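Local coordinates for putative hydrogenase expression/formation protein hupG (Rhodopseudomonas palustris, PDB 2QSI) that is of unknown function but, as a thioredoxin-like member of the HupG/HyaE family, is probably involved in hydrogenase expression and formation, at residues T18-A23 / V69-A74; K34-F39 / V96-T101; F39-A44 / D52-L57. One frame throughout, in Å; residues are numbered along the deposited sequence.

Contact 1 of 3, residues T18-A23 / V69-A74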
loop_
_atom_site.group_PDB
_atom_site.type_symbol
_atom_site.label_atom_id
_atom_site.label_comp_id
_atom_site.label_asym_id
_atom_site.label_seq_id
_atom_site.Cartn_x
_atom_site.Cartn_y
_atom_site.Cartn_z
ATOM N N THR A 18 11.560 -3.655 15.072
ATOM C CA THR A 18 12.744 -3.947 14.330
ATOM C C THR A 18 13.346 -2.618 14.042
ATOM O O THR A 18 12.754 -1.569 14.369
ATOM C CB THR A 18 12.466 -4.636 12.959
ATOM O OG1 THR A 18 11.143 -5.176 12.932
ATOM C CG2 THR A 18 13.505 -5.723 12.739
ATOM N N LEU A 19 14.521 -2.676 13.428
ATOM C CA LEU A 19 15.136 -1.533 12.848
ATOM C C LEU A 19 15.137 -1.748 11.338
ATOM O O LEU A 19 15.596 -2.816 10.841
ATOM C CB LEU A 19 16.552 -1.393 13.409
ATOM C CG LEU A 19 17.357 -0.143 13.147
ATOM C CD1 LEU A 19 16.634 1.105 13.672
ATOM C CD2 LEU A 19 18.725 -0.358 13.790
ATOM N N VAL A 20 14.569 -0.789 10.602
ATOM C CA VAL A 20 14.538 -0.859 9.149
ATOM C C VAL A 20 15.263 0.300 8.454
ATOM O O VAL A 20 15.380 1.402 8.988
ATOM C CB VAL A 20 13.085 -0.901 8.582
ATOM C CG1 VAL A 20 12.360 -2.186 9.022
ATOM C CG2 VAL A 20 12.307 0.378 8.917
ATOM N N ASP A 21 15.716 0.027 7.241
ATOM C CA ASP A 21 16.330 1.039 6.392
ATOM C C ASP A 21 15.684 1.059 5.022
ATOM O O ASP A 21 14.718 0.340 4.773
ATOM C CB ASP A 21 17.865 0.839 6.315
ATOM C CG ASP A 21 18.279 -0.450 5.626
ATOM O OD1 ASP A 21 17.544 -1.013 4.784
ATOM O OD2 ASP A 21 19.396 -0.916 5.916
ATOM N N GLU A 22 16.201 1.902 4.131
ATOM C CA GLU A 22 15.638 1.998 2.771
ATOM C C GLU A 22 15.760 0.667 2.013
ATOM O O GLU A 22 14.971 0.395 1.123
ATOM C CB GLU A 22 16.243 3.184 1.986
ATOM C CG GLU A 22 15.620 4.541 2.345
ATOM C CD GLU A 22 16.431 5.746 1.875
ATOM O OE1 GLU A 22 17.596 5.891 2.298
ATOM O OE2 GLU A 22 15.902 6.554 1.081
ATOM N N ALA A 23 16.715 -0.183 2.396
ATOM C CA ALA A 23 16.887 -1.500 1.756
ATOM C C ALA A 23 15.910 -2.564 2.254
ATOM O O ALA A 23 15.540 -3.464 1.488
ATOM C CB ALA A 23 18.325 -1.994 1.945
ATOM N N VAL A 69 2.159 -3.480 13.963
ATOM C CA VAL A 69 3.524 -3.925 14.138
ATOM C C VAL A 69 4.414 -2.709 13.986
ATOM O O VAL A 69 4.075 -1.782 13.243
ATOM C CB VAL A 69 3.920 -4.998 13.139
ATOM C CG1 VAL A 69 3.928 -4.450 11.746
ATOM C CG2 VAL A 69 5.300 -5.551 13.491
ATOM N N ALA A 70 5.501 -2.661 14.751
ATOM C CA ALA A 70 6.345 -1.462 14.766
ATOM C C ALA A 70 7.714 -1.737 14.186
ATOM O O ALA A 70 8.241 -2.851 14.264
ATOM C CB ALA A 70 6.490 -0.896 16.212
ATOM N N ALA A 71 8.295 -0.711 13.615
ATOM C CA ALA A 71 9.694 -0.690 13.231
ATOM C C ALA A 71 10.235 0.730 13.393
ATOM O O ALA A 71 9.561 1.711 13.082
ATOM C CB ALA A 71 9.896 -1.129 11.790
ATOM N N GLU A 72 11.485 0.806 13.836
ATOM C CA GLU A 72 12.220 2.067 13.943
ATOM C C GLU A 72 12.976 2.271 12.643
ATOM O O GLU A 72 13.519 1.321 12.082
ATOM C CB GLU A 72 13.197 2.038 15.116
ATOM C CG GLU A 72 13.983 3.333 15.258
ATOM C CD GLU A 72 14.775 3.448 16.526
ATOM O OE1 GLU A 72 14.391 2.830 17.559
ATOM O OE2 GLU A 72 15.775 4.206 16.508
ATOM N N VAL A 73 12.975 3.504 12.165
ATOM C CA VAL A 73 13.679 3.893 10.960
ATOM C C VAL A 73 15.154 4.163 11.274
ATOM O O VAL A 73 15.484 4.964 12.161
ATOM C CB VAL A 73 12.992 5.122 10.302
ATOM C CG1 VAL A 73 13.714 5.575 9.053
ATOM C CG2 VAL A 73 11.518 4.764 9.939
ATOM N N ALA A 74 16.031 3.471 10.555
ATOM C CA ALA A 74 17.497 3.708 10.639
ATOM C C ALA A 74 17.833 5.198 10.347
ATOM O O ALA A 74 17.171 5.879 9.543
ATOM C CB ALA A 74 18.258 2.730 9.681
HETATM O O HOH W 1 8.543 -5.554 14.237
#
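Glu72 N donates to Thr18 O at 2.7 Å, the first of three backbone hydrogen bonds that join strand 18-20 to strand 69-73 in parallel. Val20 N gives the second, to Glu72 O at 2.8 Å. Ala74 N closes the ladder on Val20 O at 2.7 Å, and all three are nearly straight at the hydrogen. Glu72 therefore reaches both sides of Leu19 through its own N and O, and Val20 in the same way straddles Val73. At the start of the ladder a water takes over: it donates to Ala70 O and hydrogen-bonds Thr18 OG1, tying the side chain of one strand to the backbone of the other.

On the face with Leu19 and Glu72 the two side chains run side by side, Leu19 CD1 lying 3.8 Å from Glu72 CG. Both have CG anti to the backbone N (-170° and 180°), which keeps them aligned, while Glu72 OE2 reaches on to a salt bridge with Arg41. On the other face Val20 CG1 lies against Ala71 CB at 3.9 Å. Past the strand ends Asp21 CB meets Ala74 CB at 3.9 Å.

Strand 18-20 is one of the two edge strands of the sheet in this chain. Helix 25-30 lies over the Val20 and Ala71 face, with Phe28 on Thr18 and Ala71 and Val25 on Val20, whereas strand 35-40 bonds to the far edge of strand 69-73 through Ala71 and Val73.

Contact 2 of 3, residues K34-F39 / V96-T101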
loop_
_atom_site.group_PDB
_atom_site.type_symbol
_atom_site.label_atom_id
_atom_site.label_comp_id
_atom_site.label_asym_id
_atom_site.label_seq_id
_atom_site.Cartn_x
_atom_site.Cartn_y
_atom_site.Cartn_z
ATOM N N LYS A 34 -0.285 -6.544 8.760
ATOM C CA LYS A 34 -0.760 -5.697 9.828
ATOM C C LYS A 34 -0.516 -4.290 9.373
ATOM O O LYS A 34 0.255 -4.077 8.441
ATOM C CB LYS A 34 0.011 -5.970 11.098
ATOM C CG LYS A 34 -0.290 -7.369 11.736
ATOM C CD LYS A 34 0.146 -7.463 13.171
ATOM C CE LYS A 34 -0.036 -8.890 13.742
ATOM N NZ LYS A 34 0.635 -8.967 15.072
ATOM N N ILE A 35 -1.133 -3.343 10.046
ATOM C CA ILE A 35 -0.818 -1.918 9.840
ATOM C C ILE A 35 0.529 -1.684 10.532
ATOM O O ILE A 35 0.761 -2.159 11.656
ATOM C CB ILE A 35 -1.923 -1.006 10.444
ATOM C CG1 ILE A 35 -3.278 -1.114 9.681
ATOM C CG2 ILE A 35 -1.492 0.447 10.519
ATOM C CD1 ILE A 35 -3.138 -1.111 8.233
ATOM N N VAL A 36 1.413 -0.991 9.831
ATOM C CA VAL A 36 2.735 -0.710 10.304
ATOM C C VAL A 36 2.862 0.669 10.935
ATOM O O VAL A 36 2.413 1.668 10.396
ATOM C CB VAL A 36 3.744 -0.884 9.141
ATOM C CG1 VAL A 36 5.172 -0.501 9.611
ATOM C CG2 VAL A 36 3.656 -2.377 8.623
ATOM N N VAL A 37 3.505 0.707 12.093
ATOM C CA VAL A 37 3.840 1.958 12.739
ATOM C C VAL A 37 5.360 2.163 12.589
ATOM O O VAL A 37 6.178 1.416 13.181
ATOM C CB VAL A 37 3.430 1.954 14.202
ATOM C CG1 VAL A 37 3.708 3.336 14.846
ATOM C CG2 VAL A 37 1.934 1.602 14.338
ATOM N N LEU A 38 5.737 3.153 11.789
ATOM C CA LEU A 38 7.137 3.481 11.603
ATOM C C LEU A 38 7.474 4.604 12.538
ATOM O O LEU A 38 6.802 5.640 12.527
ATOM C CB LEU A 38 7.437 3.948 10.182
ATOM C CG LEU A 38 7.230 2.955 9.051
ATOM C CD1 LEU A 38 7.519 3.669 7.705
ATOM C CD2 LEU A 38 8.026 1.691 9.295
ATOM N N PHE A 39 8.514 4.366 13.333
ATOM C CA PHE A 39 9.034 5.284 14.339
ATOM C C PHE A 39 10.251 6.014 13.798
ATOM O O PHE A 39 11.300 5.406 13.564
ATOM C CB PHE A 39 9.399 4.495 15.606
ATOM C CG PHE A 39 10.103 5.292 16.652
ATOM C CD1 PHE A 39 9.754 6.591 16.932
ATOM C CD2 PHE A 39 11.089 4.678 17.433
ATOM C CE1 PHE A 39 10.430 7.299 17.965
ATOM C CE2 PHE A 39 11.732 5.350 18.408
ATOM C CZ PHE A 39 11.404 6.674 18.676
ATOM N N VAL A 96 1.113 3.255 8.517
ATOM C CA VAL A 96 1.129 2.916 7.088
ATOM C C VAL A 96 0.361 1.616 6.828
ATOM O O VAL A 96 0.662 0.597 7.443
ATOM C CB VAL A 96 2.560 2.708 6.586
ATOM C CG1 VAL A 96 2.540 2.299 5.121
ATOM C CG2 VAL A 96 3.435 3.972 6.767
ATOM N N GLN A 97 -0.564 1.638 5.880
ATOM C CA GLN A 97 -1.273 0.448 5.494
ATOM C C GLN A 97 -0.549 -0.187 4.302
ATOM O O GLN A 97 -0.353 0.467 3.276
ATOM C CB GLN A 97 -2.692 0.829 5.105
ATOM C CG GLN A 97 -3.564 -0.305 4.833
ATOM C CD GLN A 97 -4.958 0.145 4.566
ATOM O OE1 GLN A 97 -5.236 0.722 3.531
ATOM N NE2 GLN A 97 -5.852 -0.142 5.485
ATOM N N PRO A 98 -0.129 -1.463 4.452
ATOM C CA PRO A 98 0.512 -2.150 3.351
ATOM C C PRO A 98 -0.388 -2.282 2.137
ATOM O O PRO A 98 -1.636 -2.368 2.269
ATOM C CB PRO A 98 0.820 -3.521 3.909
ATOM C CG PRO A 98 0.765 -3.422 5.358
ATOM C CD PRO A 98 -0.189 -2.301 5.665
ATOM N N GLU A 99 0.238 -2.474 0.991
ATOM C CA GLU A 99 -0.540 -2.754 -0.221
ATOM C C GLU A 99 -1.250 -4.101 -0.051
ATOM O O GLU A 99 -0.764 -4.978 0.682
ATOM C CB GLU A 99 0.332 -2.723 -1.455
ATOM C CG GLU A 99 1.346 -3.832 -1.562
ATOM C CD GLU A 99 2.268 -3.657 -2.759
ATOM O OE1 GLU A 99 2.209 -2.575 -3.443
ATOM O OE2 GLU A 99 3.021 -4.618 -3.029
ATOM N N ARG A 100 -2.386 -4.267 -0.743
ATOM C CA ARG A 100 -3.143 -5.520 -0.656
ATOM C C ARG A 100 -3.771 -5.785 -1.998
ATOM O O ARG A 100 -4.375 -4.898 -2.598
ATOM C CB ARG A 100 -4.212 -5.453 0.448
ATOM C CG ARG A 100 -4.936 -6.749 0.754
ATOM C CD ARG A 100 -6.170 -6.469 1.632
ATOM N NE ARG A 100 -7.335 -7.202 1.116
ATOM C CZ ARG A 100 -8.595 -6.759 1.160
ATOM N NH1 ARG A 100 -8.893 -5.569 1.688
ATOM N NH2 ARG A 100 -9.567 -7.506 0.664
ATOM N N THR A 101 -3.611 -7.011 -2.476
ATOM C CA THR A 101 -4.282 -7.429 -3.713
ATOM C C THR A 101 -5.722 -7.782 -3.318
ATOM O O THR A 101 -5.950 -8.733 -2.547
ATOM C CB THR A 101 -3.519 -8.616 -4.385
ATOM O OG1 THR A 101 -2.197 -8.170 -4.740
ATOM C CG2 THR A 101 -4.259 -9.052 -5.615
#
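Lys34 touches Pro98 through its carbonyl: Lys34 O sits 3.2 Å from Pro98 CG, with Pro98 CD almost as near. The same oxygen takes a hydrogen bond from outside the two segments, from Ser32 OG. Ile35 comes next and sends its CD1 over the stem of Gln97, 3.5 Å from Gln97 CG, so that the two side chains cross at a slant. With chi1 at -68° and chi2 at -44° the chain of Ile35 bends and brings its end up to the other strand, and CD1 also reaches Pro98 CD at 4.1 Å. Leu122 of the second subunit packs on Ile35 too.

Val36 carries the polar link. It forms an antiparallel hydrogen-bonded pair with Val96: Val36 N donates to Val96 O at 3.0 Å, and Val96 N returns a bond to Val36 O at 2.8 Å. Further along, Leu38 CD1 meets Val96 CG2 at 4.2 Å, and Phe85 of helix 78-85 packs on both of these residues.

Val96 bonds Val36 on one edge and, with Gln97, Arg100 and Thr101, also belongs to an antiparallel ladder with a strand of the second subunit, so the sheet runs on across the dimer interface. Pro98 faces Lys34 where the next hydrogen-bonded pair would fall, but its nitrogen has no hydrogen to give. This is consistent with the ladder ending here on this side, while it runs on through Leu38 and Ala94; the proline ring sits against the Lys34 carbonyl oxygen instead, and Ile35 CD1 adds the apolar contact.

Contact 3 of 3, residues F39-A44 / D52-L57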
loop_
_atom_site.group_PDB
_atom_site.type_symbol
_atom_site.label_atom_id
_atom_site.label_comp_id
_atom_site.label_asym_id
_atom_site.label_seq_id
_atom_site.Cartn_x
_atom_site.Cartn_y
_atom_site.Cartn_z
ATOM N N PHE A 39 8.514 4.366 13.333
ATOM C CA PHE A 39 9.034 5.284 14.339
ATOM C C PHE A 39 10.251 6.014 13.798
ATOM O O PHE A 39 11.300 5.406 13.564
ATOM C CB PHE A 39 9.399 4.495 15.606
ATOM C CG PHE A 39 10.103 5.292 16.652
ATOM C CD1 PHE A 39 9.754 6.591 16.932
ATOM C CD2 PHE A 39 11.089 4.678 17.433
ATOM C CE1 PHE A 39 10.430 7.299 17.965
ATOM C CE2 PHE A 39 11.732 5.350 18.408
ATOM C CZ PHE A 39 11.404 6.674 18.676
ATOM N N PHE A 40 10.074 7.331 13.622
ATOM C CA PHE A 40 11.174 8.270 13.318
ATOM C C PHE A 40 11.627 8.931 14.608
ATOM O O PHE A 40 10.877 9.702 15.257
ATOM C CB PHE A 40 10.697 9.317 12.323
ATOM C CG PHE A 40 10.345 8.743 10.967
ATOM C CD1 PHE A 40 11.278 8.767 9.920
ATOM C CD2 PHE A 40 9.102 8.141 10.727
ATOM C CE1 PHE A 40 10.948 8.268 8.655
ATOM C CE2 PHE A 40 8.803 7.576 9.491
ATOM C CZ PHE A 40 9.734 7.624 8.461
ATOM N N ARG A 41 12.841 8.567 15.002
ATOM C CA ARG A 41 13.392 8.930 16.294
ATOM C C ARG A 41 14.128 10.253 16.224
ATOM O O ARG A 41 13.629 11.267 16.697
ATOM C CB ARG A 41 14.326 7.801 16.814
ATOM C CG ARG A 41 14.934 8.124 18.178
ATOM C CD ARG A 41 16.072 7.187 18.548
ATOM N NE ARG A 41 15.650 5.815 18.857
ATOM C CZ ARG A 41 15.282 5.352 20.058
ATOM N NH1 ARG A 41 15.287 6.132 21.134
ATOM N NH2 ARG A 41 14.961 4.073 20.161
ATOM N N GLY A 42 15.301 10.245 15.592
ATOM C CA GLY A 42 16.164 11.400 15.568
ATOM C C GLY A 42 17.344 11.357 16.523
ATOM O O GLY A 42 17.394 10.575 17.479
ATOM N N ASP A 43 18.289 12.245 16.273
ATOM C CA ASP A 43 19.478 12.377 17.121
ATOM C C ASP A 43 19.115 12.660 18.576
ATOM O O ASP A 43 18.182 13.416 18.846
ATOM C CB ASP A 43 20.345 13.524 16.574
ATOM C CG ASP A 43 21.510 13.825 17.457
ATOM O OD1 ASP A 43 22.448 12.999 17.479
ATOM O OD2 ASP A 43 21.477 14.878 18.125
ATOM N N ALA A 44 19.859 12.039 19.502
ATOM C CA ALA A 44 19.615 12.113 20.961
ATOM C C ALA A 44 19.850 13.513 21.527
ATOM O O ALA A 44 19.254 13.857 22.527
ATOM C CB ALA A 44 20.535 11.130 21.706
ATOM N N ASP A 52 11.425 8.871 24.864
ATOM C CA ASP A 52 10.167 8.691 25.577
ATOM C C ASP A 52 9.111 8.019 24.706
ATOM O O ASP A 52 8.324 7.162 25.194
ATOM C CB ASP A 52 9.646 10.018 26.102
ATOM C CG ASP A 52 10.572 10.645 27.145
ATOM O OD1 ASP A 52 11.248 9.910 27.896
ATOM O OD2 ASP A 52 10.599 11.881 27.221
ATOM N N LEU A 53 9.115 8.383 23.420
ATOM C CA LEU A 53 8.214 7.788 22.430
ATOM C C LEU A 53 8.612 6.347 22.179
ATOM O O LEU A 53 7.761 5.473 22.043
ATOM C CB LEU A 53 8.279 8.582 21.101
ATOM C CG LEU A 53 7.469 8.012 19.915
ATOM C CD1 LEU A 53 6.078 7.564 20.359
ATOM C CD2 LEU A 53 7.364 9.026 18.819
ATOM N N ALA A 54 9.925 6.096 22.138
ATOM C CA ALA A 54 10.453 4.729 22.002
ATOM C C ALA A 54 9.978 3.765 23.107
ATOM O O ALA A 54 9.674 2.577 22.843
ATOM C CB ALA A 54 11.986 4.762 21.967
ATOM N N VAL A 55 9.960 4.247 24.335
ATOM C CA VAL A 55 9.549 3.415 25.473
ATOM C C VAL A 55 8.068 3.133 25.395
ATOM O O VAL A 55 7.649 2.020 25.691
ATOM C CB VAL A 55 9.950 3.997 26.884
ATOM C CG1 VAL A 55 11.439 4.258 26.975
ATOM C CG2 VAL A 55 9.200 5.238 27.208
ATOM N N VAL A 56 7.264 4.091 24.957
ATOM C CA VAL A 56 5.825 3.844 24.838
ATOM C C VAL A 56 5.365 3.106 23.590
ATOM O O VAL A 56 4.274 2.533 23.574
ATOM C CB VAL A 56 4.945 5.123 25.055
ATOM C CG1 VAL A 56 5.272 5.720 26.432
ATOM C CG2 VAL A 56 5.078 6.145 23.947
ATOM N N LEU A 57 6.209 3.035 22.586
ATOM C CA LEU A 57 5.776 2.491 21.288
ATOM C C LEU A 57 5.306 1.031 21.422
ATOM O O LEU A 57 4.230 0.692 20.918
ATOM C CB LEU A 57 6.901 2.621 20.263
ATOM C CG LEU A 57 6.726 2.026 18.868
ATOM C CD1 LEU A 57 5.434 2.509 18.195
ATOM C CD2 LEU A 57 7.941 2.369 18.078
#
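Phe39 makes most of the apolar contact with helix 50-62, lying against three residues of its inner side. CE1 reaches Leu53 CG at 3.6 Å, CE2 lies 3.6 Å from Ala54 CB, and the stem is met by Leu57, whose CD2 comes to 3.6 Å from Phe39 CB. Leu57 CD2, Ala54 CB and Leu53 CG all come in obliquely to the ring. Phe39 and Leu53 lie alongside each other, running opposite ways, while Leu57, one turn further on, crosses the phenylalanine at an angle. CG stands anti to the backbone N (chi1 173°), which sets the ring among Leu53, Ala54 and Leu57. Leu93 of strand 92-106 packs on Phe39, Leu53 and Leu57 alike.

Arg41 adds a mixed contact. Its chain, bent at chi3 (-70°), folds back so that NH2 lies in the plane of the Phe39 ring at its edge, while Phe39 CE2 sits 3.7 Å above the guanidinium plane; this is not a stack of charge over the ring face. The same NH2 touches Ala54 CB at 3.5 Å, and Arg41 NE is held by Glu72 from strand 68-73.

An alanine in place of Phe39 is likely to open a gap between strand and helix, chiefly at Leu53 and Ala54, with Leu57 CD2 losing only its contacts to the ring carbons and the guanidinium of Arg41 left without the ring carbon over its face.

The contact thus joins the first strand and the helix of the beta-alpha-beta unit 35-40, 50-62, 68-73. Just beyond, Gly42 helps line the pocket that holds dithiothreitol with Cys90, Met82 and others. The chemistry is mainly apolar, with a charged group, paired with Glu72, at its margin.

Overall arrangement
All three contacts meet on one mixed sheet, in the strand order 18-20, 68-73, 35-40, 92-106. Contact 2 is the central one, buried, its centre about 2 Å from the centre of the chain; contact 1 is at one edge strand and only partly buried; contact 3 is buried too, but its centre lies about 17 Å from the centre of the chain, where a helix lies on the sheet. Contacts 1 and 2 are backbone ladders, parallel and antiparallel, whereas contact 3 rests on side chains. Strand 35-40 serves contacts 2 and 3, which share Phe39, and its backbone also bonds to strand 68-73 of contact 1. Contacts 2 and 3 both touch the second subunit; contact 1 does not.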